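PDB 6D25: alpha-L-arabinosidase from Xanthomonas axonopodis pv. citri, which probably removes alpha-L-arabinofuranosyl side groups from arabinoxylans by hydrolysis, coping with internally di-substituted chains, as a trimeric glycoside hydrolase of family GH51. Local coordinates for residues 202-207 and 264-269; 443-448 and 454-459; 174-179 and 187-192; 162-167 and 220-225. All coordinates share one frame; numbering follows the deposited sequence.

Interaction 1. Residues 202-207 and 264-269; sequences ELWGCG and SMHYYT
Glu202 and His266 meet where the loop after strand 196-199 faces strand 262-269, two places along the barrel. Glu202 CG lies in the plane of the imidazole at its edge, with CE1 of His266 3.5 Å away, and the aliphatic part of the chain thus shares in the contact. Glu202 CG stands anti to the carbonyl carbon, and a bend at chi2 (-147°) swings the carboxylate round to the ND1 corner. The bond from His266 ND1 to Glu202 OE2 is weak, 3.3 Å long with only 126° at the hydrogen, and the carboxylate and ring planes are 43° apart.

Trp204 adds a third flat group: its CZ2 approaches His266 ND1 at 3.8 Å along the indole edge, while one indole face carries Glu202 CA. The indole NE1 bonds to Gly240 O, which fixes the rotation of this broad side chain. A type I turn from Glu202 to Gly205 folds Trp204 back over Glu202; Glu202 O accepts Gly205 N at 2.9 Å and Gly207 N from the opposite face of its plane. Glycine suits positions 205 and 207, where a side chain would press on the indole of Trp204 and on Leu203 CD2. A water links Glu202 N to Ser264 OG.

Glu202 OE2 also lies close to Glu324 OE1 and weakly bonds a glycerol, probably from the crystallisation liquor, consistent with a pocket at the C-terminal ends of the barrel strands, where glycosidases of this fold keep their active sites. Strand 319-325 flanks strand 262-269 there, and helix 285-312 packs against Met265 and Tyr267.

Interaction 2. Residues 443-448 and 454-459; sequences IALTNL and ATVSVQ
Leu445 reaches toward Val456 with its CG anti to the carbonyl carbon (chi1 -66°), and Val456 answers with CG1 anti to its backbone N (chi1 -173°). These torsions send one methyl from each residue into the gap, CD1 of Leu445 touching CG1 of Val456 at 4.1 Å. The two side chains run antiparallel, lying alongside one another instead of meeting head-on. In Asn447, CG is likewise anti to the backbone N, which carries the amide to Ala454: ND2 of Asn447 lies 3.8 Å from Ala454 CB.

The segments are not paired as strands. Leu445 and Val456 have CA atoms 9.0 Å apart, a distance that side chains must fill, as between the two layers of a beta sandwich. Strand 441-447 pairs with 424-435 and 513-519, strand 454-461 with 29-36 and 504-509, and the short link between them crosses from one layer to the other; the C-terminal domain of GH51 enzymes is commonly a sandwich of jelly-roll type. Branched Leu and Val suit this interior, and small Ala454 admits the amide beside it.

Asn447 ND2 and Ala454 N, 3.5 Å apart, are both donors and do not bond. Asparagine suits this buried site because its amide can both accept and donate: within the link OD1 takes Asp449 N and ND2 gives to Ala452 O, while ND2 also gives to Leu509 O of strand 504-509.

Interaction 3. Residues 174-179 and 187-192; sequences PTRSSL and GRDAPW
The guanidinium of Arg176 is linked to Asp189 through a water that sits in its plane at the edge, NH2 giving to the water at 2.7 Å. The water in turn donates to Asp189 OD1, but that separation is implausibly short and its exact geometry doubtful. Direct contact is lacking: Arg176 NH2 and Asp189 OD1 are 4.5 Å apart, too far for a salt bridge.

A second guanidinium, that of Arg188, organises the loop itself. One of its faces carries Trp192 CD1, 3.4 Å above the centre. At its edge, in plane, are two backbone carbonyls: NE bonds to Ala190 O at 2.8 Å and NH2 to Pro191 O at 3.0 Å, though both donors stand above the carbonyl planes. Glu144 adds a salt bridge to NH1, and Arg188 CG lies over a face of the Trp192 indole.

The direct touch between the segments is proline on proline, Pro191 CG resting against Pro174 CA at 3.9 Å. Rigid proline rings suit the two irregular loops that flank helix 178-185, begun by Ser177 as N-cap and ended by a Schellman motif in which Gly187 supplies the positive phi. Beside the contact, Glu129 of the second subunit binds Arg176 N.

The water-spaced, solvent-exposed pair of opposite charges probably contributes weakly; Arg188, together with Arg183, holds the loop's carbonyls and probably stiffens it.

Interaction 4. Residues 162-167 and 220-225; sequences EEIAQW and RRYQTF
Ala165 and Phe225 bring their backbones close, with CA atoms 5.3 Å apart, where helix 161-172 passes residues 220-225, near the end of helix 212-224. Ala165 CA makes a CH...O contact of 3.5 Å with Phe225 O, and Ala165 CB lies 3.2 Å from the same oxygen. A methyl is about all that fits at so close a passage, hence alanine. Phe225 N is bonded to Tyr222 O, keeping the chain turned here.

Of its side chain Phe225 offers CB to Ala165, 4.0 Å from CB to CB; its ring leads away, with Thr224 CG2 over one face, and Phe225 packs on Gly157 of the second subunit. Ile164 extends CG1 from between the backbone N and the carbonyl carbon (chi1 59°), which drives CD1 across to Tyr222. There CD1 lies 3.9 Å from Tyr222 O and meets the edge of the ring, near its plane, at 4.1 Å from CD2, the two side chains crossing at about a right angle. Tyr222 OH bonds to Ala159 O and also to Arg221 of the third subunit, so the apolar edge packs inside the chain while the hydroxyl joins the trimer. Arg220 O, in turn, accepts both Thr224 OG1 at 2.7 Å and Gln223 NE2.

Ile164 and Tyr222 rest on Phe197 and Val199 of strand 196-199. Two outer helices packed side by side over a strand of the inner barrel are characteristic of the (beta/alpha)8 barrel.

Overall arrangement
Interactions 2 and 4 are buried and mainly apolar, yet they serve different domains: interaction 2 joins two layers of the beta sandwich, interaction 4 two outer helices of the barrel, with centres about 48 Å apart on opposite sides of the chain's centre. Interaction 1, partly buried at the strand ends, is polar and aromatic. Interaction 3 lies at the surface, with charges spaced by water. It is nested in the loop closed by interaction 4 and touches it, Leu179 CD1 packing 3.8 Å from Gln166 CB; both adjoin the second subunit. Segments 202-207 and 220-225 both follow strand 196-199, in the loop and in helix 212-224; along the chain the segments of interactions 1 and 4 alternate.

Interaction 1. Residues 202-207 and 264-269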
loop_
_atom_site.group_PDB
_atom_site.type_symbol
_atom_site.label_atom_id
_atom_site.label_comp_id
_atom_site.label_asym_id
_atom_site.label_seq_id
_atom_site.Cartn_x
_atom_site.Cartn_y
_atom_site.Cartn_z
ATOM N N GLU A 202 16.135 3.215 2.219
ATOM C CA GLU A 202 15.969 4.683 2.391
ATOM C C GLU A 202 14.459 5.047 2.345
ATOM O O GLU A 202 14.036 5.973 1.646
ATOM C CB GLU A 202 16.811 5.465 1.354
ATOM C CG GLU A 202 18.356 5.331 1.491
ATOM C CD GLU A 202 19.243 6.548 1.108
ATOM O OE1 GLU A 202 18.703 7.539 0.522
ATOM O OE2 GLU A 202 20.525 6.540 1.427
ATOM N N LEU A 203 13.627 4.367 3.139
ATOM C CA LEU A 203 12.169 4.590 3.073
ATOM C C LEU A 203 11.808 5.984 3.602
ATOM O O LEU A 203 10.739 6.478 3.270
ATOM C CB LEU A 203 11.445 3.487 3.857
ATOM C CG LEU A 203 11.545 2.075 3.260
ATOM C CD1 LEU A 203 10.576 1.125 3.912
ATOM C CD2 LEU A 203 11.302 2.063 1.777
ATOM N N TRP A 204 12.672 6.594 4.410
ATOM C CA TRP A 204 12.480 7.966 4.912
ATOM C C TRP A 204 12.695 8.982 3.784
ATOM O O TRP A 204 12.347 10.132 3.966
ATOM C CB TRP A 204 13.383 8.308 6.115
ATOM C CG TRP A 204 14.692 7.601 6.090
ATOM C CD1 TRP A 204 15.013 6.456 6.761
ATOM C CD2 TRP A 204 15.837 7.937 5.286
ATOM N NE1 TRP A 204 16.264 6.041 6.395
ATOM C CE2 TRP A 204 16.792 6.936 5.499
ATOM C CE3 TRP A 204 16.153 9.008 4.441
ATOM C CZ2 TRP A 204 18.039 6.959 4.878
ATOM C CZ3 TRP A 204 17.363 9.017 3.792
ATOM C CH2 TRP A 204 18.292 8.007 4.016
ATOM N N GLY A 205 13.260 8.569 2.658
ATOM C CA GLY A 205 13.631 9.487 1.564
ATOM C C GLY A 205 13.164 8.956 0.214
ATOM O O GLY A 205 11.965 8.856 -0.029
ATOM N N CYS A 206 14.114 8.539 -0.626
ATOM C CA CYS A 206 13.821 8.168 -2.023
ATOM C C CYS A 206 12.920 6.919 -2.112
ATOM O O CYS A 206 12.284 6.699 -3.137
ATOM C CB CYS A 206 15.117 8.037 -2.841
ATOM S SG CYS A 206 16.206 6.722 -2.208
ATOM N N GLY A 207 12.808 6.123 -1.048
ATOM C CA GLY A 207 11.931 4.953 -1.039
ATOM C C GLY A 207 10.486 5.237 -0.698
ATOM O O GLY A 207 9.690 4.259 -0.641
ATOM N N SER A 264 19.209 -1.790 8.890
ATOM C CA SER A 264 20.226 -1.019 8.181
ATOM C C SER A 264 20.361 0.384 8.786
ATOM O O SER A 264 19.418 0.935 9.268
ATOM C CB SER A 264 19.966 -0.972 6.715
ATOM O OG SER A 264 18.808 -0.228 6.461
ATOM N N MET A 265 21.556 0.910 8.804
ATOM C CA MET A 265 21.799 2.306 9.097
ATOM C C MET A 265 22.724 2.869 8.011
ATOM O O MET A 265 23.473 2.131 7.416
ATOM C CB MET A 265 22.416 2.502 10.478
ATOM C CG MET A 265 23.780 1.942 10.674
ATOM S SD MET A 265 24.563 2.640 12.226
ATOM C CE MET A 265 25.136 4.225 11.620
ATOM N N HIS A 266 22.615 4.158 7.768
ATOM C CA HIS A 266 23.342 4.843 6.697
ATOM C C HIS A 266 24.018 6.072 7.304
ATOM O O HIS A 266 23.335 6.833 8.005
ATOM C CB HIS A 266 22.408 5.311 5.572
ATOM C CG HIS A 266 21.733 4.195 4.857
ATOM N ND1 HIS A 266 20.727 4.383 3.961
ATOM C CD2 HIS A 266 21.983 2.876 4.819
ATOM C CE1 HIS A 266 20.360 3.240 3.438
ATOM N NE2 HIS A 266 21.103 2.298 3.950
ATOM N N TYR A 267 25.328 6.252 7.017
ATOM C CA TYR A 267 26.004 7.491 7.382
ATOM C C TYR A 267 27.148 7.768 6.408
ATOM O O TYR A 267 28.132 7.024 6.370
ATOM C CB TYR A 267 26.582 7.430 8.797
ATOM C CG TYR A 267 27.351 8.676 9.178
ATOM C CD1 TYR A 267 26.704 9.899 9.274
ATOM C CD2 TYR A 267 28.724 8.649 9.383
ATOM C CE1 TYR A 267 27.385 11.067 9.555
ATOM C CE2 TYR A 267 29.421 9.811 9.663
ATOM C CZ TYR A 267 28.760 11.026 9.759
ATOM O OH TYR A 267 29.472 12.178 10.020
ATOM N N TYR A 268 27.015 8.853 5.658
ATOM C CA TYR A 268 28.039 9.338 4.756
ATOM C C TYR A 268 28.890 10.393 5.445
ATOM O O TYR A 268 28.415 11.205 6.247
ATOM C CB TYR A 268 27.420 9.961 3.507
ATOM C CG TYR A 268 26.811 8.954 2.578
ATOM C CD1 TYR A 268 27.605 8.225 1.713
ATOM C CD2 TYR A 268 25.454 8.689 2.594
ATOM C CE1 TYR A 268 27.057 7.273 0.868
ATOM C CE2 TYR A 268 24.906 7.715 1.767
ATOM C CZ TYR A 268 25.705 7.013 0.886
ATOM O OH TYR A 268 25.171 6.045 0.060
ATOM N N THR A 269 30.162 10.380 5.051
ATOM C CA THR A 269 31.114 11.359 5.488
ATOM C C THR A 269 31.131 12.483 4.444
ATOM O O THR A 269 31.633 12.280 3.323
ATOM C CB THR A 269 32.488 10.700 5.677
ATOM O OG1 THR A 269 32.393 9.686 6.689
ATOM C CG2 THR A 269 33.565 11.689 6.039
HETATM O O HOH W 1 17.259 1.497 4.549
#

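Interaction 2. Residues 443-448 and 454-459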
loop_
_atom_site.group_PDB
_atom_site.type_symbol
_atom_site.label_atom_id
_atom_site.label_comp_id
_atom_site.label_asym_id
_atom_site.label_seq_id
_atom_site.Cartn_x
_atom_site.Cartn_y
_atom_site.Cartn_z
ATOM N N ILE A 443 47.728 -5.851 14.061
ATOM C CA ILE A 443 47.464 -4.552 14.678
ATOM C C ILE A 443 47.457 -3.505 13.573
ATOM O O ILE A 443 48.457 -3.405 12.846
ATOM C CB ILE A 443 48.521 -4.136 15.712
ATOM C CG1 ILE A 443 48.802 -5.218 16.751
ATOM C CG2 ILE A 443 48.131 -2.772 16.310
ATOM C CD1 ILE A 443 50.057 -4.934 17.561
ATOM N N ALA A 444 46.330 -2.778 13.463
ATOM C CA ALA A 444 46.197 -1.668 12.544
ATOM C C ALA A 444 46.397 -0.370 13.326
ATOM O O ALA A 444 45.815 -0.219 14.410
ATOM C CB ALA A 444 44.853 -1.710 11.892
ATOM N N LEU A 445 47.199 0.547 12.774
ATOM C CA LEU A 445 47.348 1.877 13.351
ATOM C C LEU A 445 47.260 2.918 12.220
ATOM O O LEU A 445 47.864 2.720 11.137
ATOM C CB LEU A 445 48.713 1.992 14.040
ATOM C CG LEU A 445 48.935 1.101 15.265
ATOM C CD1 LEU A 445 50.403 1.134 15.658
ATOM C CD2 LEU A 445 48.055 1.529 16.452
ATOM N N THR A 446 46.594 4.015 12.506
ATOM C CA THR A 446 46.454 5.133 11.620
ATOM C C THR A 446 46.917 6.405 12.336
ATOM O O THR A 446 46.466 6.684 13.461
ATOM C CB THR A 446 44.991 5.311 11.199
ATOM O OG1 THR A 446 44.604 4.149 10.461
ATOM C CG2 THR A 446 44.784 6.534 10.343
ATOM N N ASN A 447 47.805 7.148 11.686
ATOM C CA ASN A 447 48.227 8.475 12.162
ATOM C C ASN A 447 47.413 9.505 11.370
ATOM O O ASN A 447 47.625 9.672 10.161
ATOM C CB ASN A 447 49.727 8.687 11.960
ATOM C CG ASN A 447 50.269 9.980 12.554
ATOM O OD1 ASN A 447 49.467 10.871 12.927
ATOM N ND2 ASN A 447 51.613 10.072 12.658
ATOM N N LEU A 448 46.504 10.189 12.050
ATOM C CA LEU A 448 45.563 11.139 11.430
ATOM C C LEU A 448 46.234 12.483 11.173
ATOM O O LEU A 448 45.688 13.281 10.423
ATOM C CB LEU A 448 44.354 11.359 12.352
ATOM C CG LEU A 448 43.352 10.198 12.480
ATOM C CD1 LEU A 448 43.864 9.101 13.392
ATOM C CD2 LEU A 448 42.007 10.708 12.988
ATOM N N ALA A 454 54.383 9.989 14.770
ATOM C CA ALA A 454 54.093 9.540 16.115
ATOM C C ALA A 454 55.009 8.356 16.464
ATOM O O ALA A 454 55.440 7.578 15.582
ATOM C CB ALA A 454 52.641 9.160 16.243
ATOM N N THR A 455 55.333 8.261 17.747
ATOM C CA THR A 455 55.959 7.076 18.298
ATOM C C THR A 455 54.900 6.317 19.097
ATOM O O THR A 455 54.372 6.888 20.064
ATOM C CB THR A 455 57.132 7.416 19.217
ATOM O OG1 THR A 455 58.015 8.204 18.423
ATOM C CG2 THR A 455 57.862 6.187 19.725
ATOM N N VAL A 456 54.589 5.095 18.692
ATOM C CA VAL A 456 53.558 4.335 19.359
ATOM C C VAL A 456 54.217 3.166 20.102
ATOM O O VAL A 456 54.966 2.387 19.519
ATOM C CB VAL A 456 52.489 3.853 18.373
ATOM C CG1 VAL A 456 51.327 3.197 19.108
ATOM C CG2 VAL A 456 51.954 4.980 17.512
ATOM N N SER A 457 53.930 3.050 21.391
ATOM C CA SER A 457 54.503 2.016 22.222
ATOM C C SER A 457 53.369 1.171 22.824
ATOM O O SER A 457 52.582 1.668 23.613
ATOM C CB SER A 457 55.357 2.650 23.274
ATOM O OG SER A 457 55.868 1.666 24.144
ATOM N N VAL A 458 53.252 -0.068 22.348
ATOM C CA VAL A 458 52.141 -0.949 22.724
ATOM C C VAL A 458 52.686 -2.093 23.587
ATOM O O VAL A 458 53.500 -2.914 23.136
ATOM C CB VAL A 458 51.441 -1.521 21.488
ATOM C CG1 VAL A 458 50.278 -2.404 21.889
ATOM C CG2 VAL A 458 51.009 -0.431 20.523
ATOM N N GLN A 459 52.183 -2.127 24.810
ATOM C CA GLN A 459 52.402 -3.224 25.752
ATOM C C GLN A 459 51.470 -4.390 25.344
ATOM O O GLN A 459 50.259 -4.218 25.303
ATOM C CB GLN A 459 52.091 -2.685 27.147
ATOM C CG GLN A 459 52.154 -3.720 28.255
ATOM C CD GLN A 459 53.573 -4.003 28.685
ATOM O OE1 GLN A 459 54.501 -3.222 28.434
ATOM N NE2 GLN A 459 53.724 -5.138 29.341
#

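Interaction 3. Residues 174-179 and 187-192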
loop_
_atom_site.group_PDB
_atom_site.type_symbol
_atom_site.label_atom_id
_atom_site.label_comp_id
_atom_site.label_asym_id
_atom_site.label_seq_id
_atom_site.Cartn_x
_atom_site.Cartn_y
_atom_site.Cartn_z
ATOM N N PRO A 174 13.627 -24.650 -5.609
ATOM C CA PRO A 174 14.133 -25.883 -6.192
ATOM C C PRO A 174 13.061 -26.727 -6.886
ATOM O O PRO A 174 13.402 -27.709 -7.534
ATOM C CB PRO A 174 14.699 -26.633 -4.960
ATOM C CG PRO A 174 13.711 -26.282 -3.875
ATOM C CD PRO A 174 13.348 -24.838 -4.172
ATOM N N THR A 175 11.793 -26.372 -6.733
ATOM C CA THR A 175 10.671 -27.165 -7.296
ATOM C C THR A 175 10.523 -26.871 -8.799
ATOM O O THR A 175 11.284 -26.069 -9.364
ATOM C CB THR A 175 9.373 -26.778 -6.571
ATOM O OG1 THR A 175 9.207 -25.349 -6.626
ATOM C CG2 THR A 175 9.373 -27.284 -5.146
ATOM N N ARG A 176 9.504 -27.421 -9.396
ATOM C CA ARG A 176 9.175 -27.200 -10.813
ATOM C C ARG A 176 7.973 -26.249 -10.939
ATOM O O ARG A 176 7.128 -26.413 -11.821
ATOM C CB ARG A 176 8.905 -28.542 -11.502
ATOM C CG ARG A 176 9.986 -29.589 -11.249
ATOM C CD ARG A 176 11.214 -29.332 -12.071
ATOM N NE ARG A 176 12.311 -30.281 -11.840
ATOM C CZ ARG A 176 13.522 -30.094 -12.340
ATOM N NH1 ARG A 176 14.590 -30.501 -11.672
ATOM N NH2 ARG A 176 13.650 -29.426 -13.474
ATOM N N SER A 177 7.917 -25.230 -10.071
ATOM C CA SER A 177 6.981 -24.158 -10.221
ATOM C C SER A 177 7.275 -23.367 -11.512
ATOM O O SER A 177 8.384 -23.386 -12.048
ATOM C CB SER A 177 7.052 -23.265 -8.989
ATOM O OG SER A 177 8.182 -22.370 -9.052
ATOM N N SER A 178 6.278 -22.634 -11.985
ATOM C CA SER A 178 6.409 -21.844 -13.194
ATOM C C SER A 178 7.547 -20.819 -13.064
ATOM O O SER A 178 8.260 -20.604 -14.047
ATOM C CB SER A 178 5.115 -21.166 -13.557
ATOM O OG SER A 178 4.207 -22.163 -13.994
ATOM N N LEU A 179 7.684 -20.171 -11.904
ATOM C CA LEU A 179 8.738 -19.176 -11.758
ATOM C C LEU A 179 10.111 -19.877 -11.746
ATOM O O LEU A 179 11.062 -19.379 -12.365
ATOM C CB LEU A 179 8.523 -18.354 -10.479
ATOM C CG LEU A 179 7.466 -17.256 -10.584
ATOM C CD1 LEU A 179 7.016 -16.764 -9.189
ATOM C CD2 LEU A 179 8.016 -16.079 -11.393
ATOM N N GLY A 187 18.329 -19.986 -18.354
ATOM C CA GLY A 187 19.671 -20.543 -18.371
ATOM C C GLY A 187 20.224 -20.916 -17.009
ATOM O O GLY A 187 21.368 -21.269 -16.955
ATOM N N ARG A 188 19.455 -20.866 -15.924
ATOM C CA ARG A 188 19.959 -21.240 -14.602
ATOM C C ARG A 188 19.099 -22.377 -14.022
ATOM O O ARG A 188 17.983 -22.181 -13.520
ATOM C CB ARG A 188 19.935 -20.021 -13.676
ATOM C CG ARG A 188 20.341 -20.337 -12.256
ATOM C CD ARG A 188 21.815 -20.702 -12.128
ATOM N NE ARG A 188 22.066 -21.158 -10.752
ATOM C CZ ARG A 188 23.249 -21.174 -10.146
ATOM N NH1 ARG A 188 24.322 -20.720 -10.760
ATOM N NH2 ARG A 188 23.327 -21.578 -8.895
ATOM N N ASP A 189 19.631 -23.576 -14.059
ATOM C CA ASP A 189 18.885 -24.763 -13.646
ATOM C C ASP A 189 18.717 -24.775 -12.120
ATOM O O ASP A 189 17.596 -24.882 -11.619
ATOM C CB ASP A 189 19.542 -26.034 -14.188
ATOM C CG ASP A 189 18.846 -27.320 -13.748
ATOM O OD1 ASP A 189 17.608 -27.369 -13.702
ATOM O OD2 ASP A 189 19.561 -28.257 -13.453
ATOM N N ALA A 190 19.829 -24.719 -11.398
ATOM C CA ALA A 190 19.767 -24.812 -9.929
ATOM C C ALA A 190 19.389 -23.443 -9.355
ATOM O O ALA A 190 19.690 -22.421 -9.932
ATOM C CB ALA A 190 21.110 -25.275 -9.377
ATOM N N PRO A 191 18.757 -23.441 -8.195
ATOM C CA PRO A 191 18.586 -22.186 -7.476
ATOM C C PRO A 191 19.937 -21.492 -7.205
ATOM O O PRO A 191 20.967 -22.156 -7.128
ATOM C CB PRO A 191 18.009 -22.575 -6.106
ATOM C CG PRO A 191 17.459 -23.940 -6.284
ATOM C CD PRO A 191 18.253 -24.578 -7.417
ATOM N N TRP A 192 19.910 -20.186 -7.060
ATOM C CA TRP A 192 21.007 -19.458 -6.464
ATOM C C TRP A 192 20.774 -19.361 -4.948
ATOM O O TRP A 192 19.666 -19.529 -4.451
ATOM C CB TRP A 192 21.099 -18.034 -7.006
ATOM C CG TRP A 192 21.448 -17.858 -8.452
ATOM C CD1 TRP A 192 22.683 -17.943 -9.023
ATOM C CD2 TRP A 192 20.548 -17.437 -9.488
ATOM N NE1 TRP A 192 22.600 -17.633 -10.347
ATOM C CE2 TRP A 192 21.307 -17.291 -10.662
ATOM C CE3 TRP A 192 19.191 -17.128 -9.527
ATOM C CZ2 TRP A 192 20.747 -16.878 -11.871
ATOM C CZ3 TRP A 192 18.629 -16.741 -10.724
ATOM C CH2 TRP A 192 19.403 -16.604 -11.881
HETATM O O HOH W 2 16.314 -29.419 -13.709
#

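Interaction 4. Residues 162-167 and 220-225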
loop_
_atom_site.group_PDB
_atom_site.type_symbol
_atom_site.label_atom_id
_atom_site.label_comp_id
_atom_site.label_asym_id
_atom_site.label_seq_id
_atom_site.Cartn_x
_atom_site.Cartn_y
_atom_site.Cartn_z
ATOM N N GLU A 162 3.777 -8.623 -3.859
ATOM C CA GLU A 162 3.867 -9.818 -4.673
ATOM C C GLU A 162 5.157 -9.777 -5.512
ATOM O O GLU A 162 5.670 -10.842 -5.857
ATOM C CB GLU A 162 2.602 -10.005 -5.522
ATOM C CG GLU A 162 2.646 -9.346 -6.891
ATOM C CD GLU A 162 1.286 -9.147 -7.519
ATOM O OE1 GLU A 162 0.774 -10.143 -8.171
ATOM O OE2 GLU A 162 0.722 -8.022 -7.331
ATOM N N GLU A 163 5.690 -8.591 -5.846
ATOM C CA GLU A 163 6.878 -8.567 -6.680
ATOM C C GLU A 163 8.088 -9.181 -5.953
ATOM O O GLU A 163 8.768 -10.043 -6.528
ATOM C CB GLU A 163 7.278 -7.154 -7.120
ATOM C CG GLU A 163 6.481 -6.689 -8.286
ATOM C CD GLU A 163 6.979 -5.456 -9.011
ATOM O OE1 GLU A 163 6.108 -4.598 -9.244
ATOM O OE2 GLU A 163 8.192 -5.396 -9.383
ATOM N N ILE A 164 8.413 -8.749 -4.746
ATOM C CA ILE A 164 9.550 -9.341 -4.070
ATOM C C ILE A 164 9.268 -10.815 -3.724
ATOM O O ILE A 164 10.194 -11.606 -3.715
ATOM C CB ILE A 164 10.015 -8.535 -2.840
ATOM C CG1 ILE A 164 8.919 -8.384 -1.785
ATOM C CG2 ILE A 164 10.587 -7.221 -3.282
ATOM C CD1 ILE A 164 9.380 -7.665 -0.540
ATOM N N ALA A 165 8.016 -11.189 -3.459
ATOM C CA ALA A 165 7.693 -12.563 -3.183
ATOM C C ALA A 165 8.040 -13.450 -4.397
ATOM O O ALA A 165 8.665 -14.525 -4.270
ATOM C CB ALA A 165 6.231 -12.723 -2.827
ATOM N N GLN A 166 7.642 -12.989 -5.548
ATOM C CA GLN A 166 7.899 -13.762 -6.795
ATOM C C GLN A 166 9.395 -13.753 -7.118
ATOM O O GLN A 166 9.912 -14.718 -7.606
ATOM C CB GLN A 166 7.054 -13.212 -7.942
ATOM C CG GLN A 166 5.566 -13.538 -7.734
ATOM C CD GLN A 166 4.731 -13.355 -8.969
ATOM O OE1 GLN A 166 5.061 -12.519 -9.794
ATOM N NE2 GLN A 166 3.660 -14.130 -9.084
ATOM N N TRP A 167 10.070 -12.657 -6.840
ATOM C CA TRP A 167 11.499 -12.571 -7.146
ATOM C C TRP A 167 12.284 -13.603 -6.333
ATOM O O TRP A 167 13.150 -14.275 -6.875
ATOM C CB TRP A 167 12.039 -11.171 -6.847
ATOM C CG TRP A 167 13.339 -10.838 -7.490
ATOM C CD1 TRP A 167 13.959 -11.519 -8.492
ATOM C CD2 TRP A 167 14.156 -9.692 -7.225
ATOM N NE1 TRP A 167 15.092 -10.857 -8.874
ATOM C CE2 TRP A 167 15.238 -9.735 -8.130
ATOM C CE3 TRP A 167 14.075 -8.626 -6.329
ATOM C CZ2 TRP A 167 16.225 -8.766 -8.153
ATOM C CZ3 TRP A 167 15.048 -7.648 -6.367
ATOM C CH2 TRP A 167 16.086 -7.710 -7.287
ATOM N N ARG A 220 6.664 -4.731 8.087
ATOM C CA ARG A 220 6.022 -5.931 8.648
ATOM C C ARG A 220 5.218 -6.687 7.573
ATOM O O ARG A 220 5.255 -7.932 7.509
ATOM C CB ARG A 220 5.138 -5.549 9.838
ATOM C CG ARG A 220 5.953 -5.248 11.093
ATOM C CD ARG A 220 5.148 -4.641 12.189
ATOM N NE ARG A 220 4.049 -5.490 12.630
ATOM C CZ ARG A 220 3.449 -5.402 13.786
ATOM N NH1 ARG A 220 3.826 -4.452 14.666
ATOM N NH2 ARG A 220 2.394 -6.200 13.998
ATOM N N ARG A 221 4.465 -5.948 6.753
ATOM C CA ARG A 221 3.649 -6.534 5.710
ATOM C C ARG A 221 4.534 -7.130 4.618
ATOM O O ARG A 221 4.360 -8.315 4.248
ATOM C CB ARG A 221 2.716 -5.497 5.099
ATOM C CG ARG A 221 1.871 -5.965 3.929
ATOM C CD ARG A 221 0.991 -4.830 3.491
ATOM N NE ARG A 221 0.042 -5.193 2.453
ATOM C CZ ARG A 221 -0.823 -4.351 1.904
ATOM N NH1 ARG A 221 -0.791 -3.041 2.200
ATOM N NH2 ARG A 221 -1.704 -4.832 1.034
ATOM N N TYR A 222 5.455 -6.361 4.051
ATOM C CA TYR A 222 6.184 -6.833 2.888
ATOM C C TYR A 222 7.125 -8.003 3.256
ATOM O O TYR A 222 7.304 -8.945 2.441
ATOM C CB TYR A 222 6.991 -5.711 2.236
ATOM C CG TYR A 222 6.212 -4.827 1.299
ATOM C CD1 TYR A 222 5.178 -4.030 1.759
ATOM C CD2 TYR A 222 6.448 -4.844 -0.074
ATOM C CE1 TYR A 222 4.437 -3.244 0.898
ATOM C CE2 TYR A 222 5.723 -4.063 -0.944
ATOM C CZ TYR A 222 4.707 -3.258 -0.459
ATOM O OH TYR A 222 3.956 -2.463 -1.312
ATOM N N GLN A 223 7.697 -7.985 4.451
ATOM C CA GLN A 223 8.625 -9.055 4.836
ATOM C C GLN A 223 7.865 -10.387 4.939
ATOM O O GLN A 223 8.461 -11.434 4.705
ATOM C CB GLN A 223 9.407 -8.758 6.125
ATOM C CG GLN A 223 8.576 -8.769 7.395
ATOM C CD GLN A 223 8.266 -10.150 7.941
ATOM O OE1 GLN A 223 9.097 -11.047 7.818
ATOM N NE2 GLN A 223 7.087 -10.311 8.543
ATOM N N THR A 224 6.570 -10.327 5.257
ATOM C CA THR A 224 5.752 -11.526 5.431
ATOM C C THR A 224 5.868 -12.416 4.173
ATOM O O THR A 224 5.877 -13.661 4.290
ATOM C CB THR A 224 4.292 -11.153 5.684
ATOM O OG1 THR A 224 4.149 -10.347 6.849
ATOM C CG2 THR A 224 3.405 -12.380 5.831
ATOM N N PHE A 225 5.915 -11.803 2.998
ATOM C CA PHE A 225 5.749 -12.522 1.776
ATOM C C PHE A 225 7.099 -12.891 1.147
ATOM O O PHE A 225 7.105 -13.568 0.112
ATOM C CB PHE A 225 4.843 -11.743 0.822
ATOM C CG PHE A 225 3.506 -11.476 1.447
ATOM C CD1 PHE A 225 2.621 -12.522 1.662
ATOM C CD2 PHE A 225 3.187 -10.230 1.937
ATOM C CE1 PHE A 225 1.415 -12.308 2.312
ATOM C CE2 PHE A 225 1.980 -10.012 2.579
ATOM C CZ PHE A 225 1.096 -11.048 2.779
#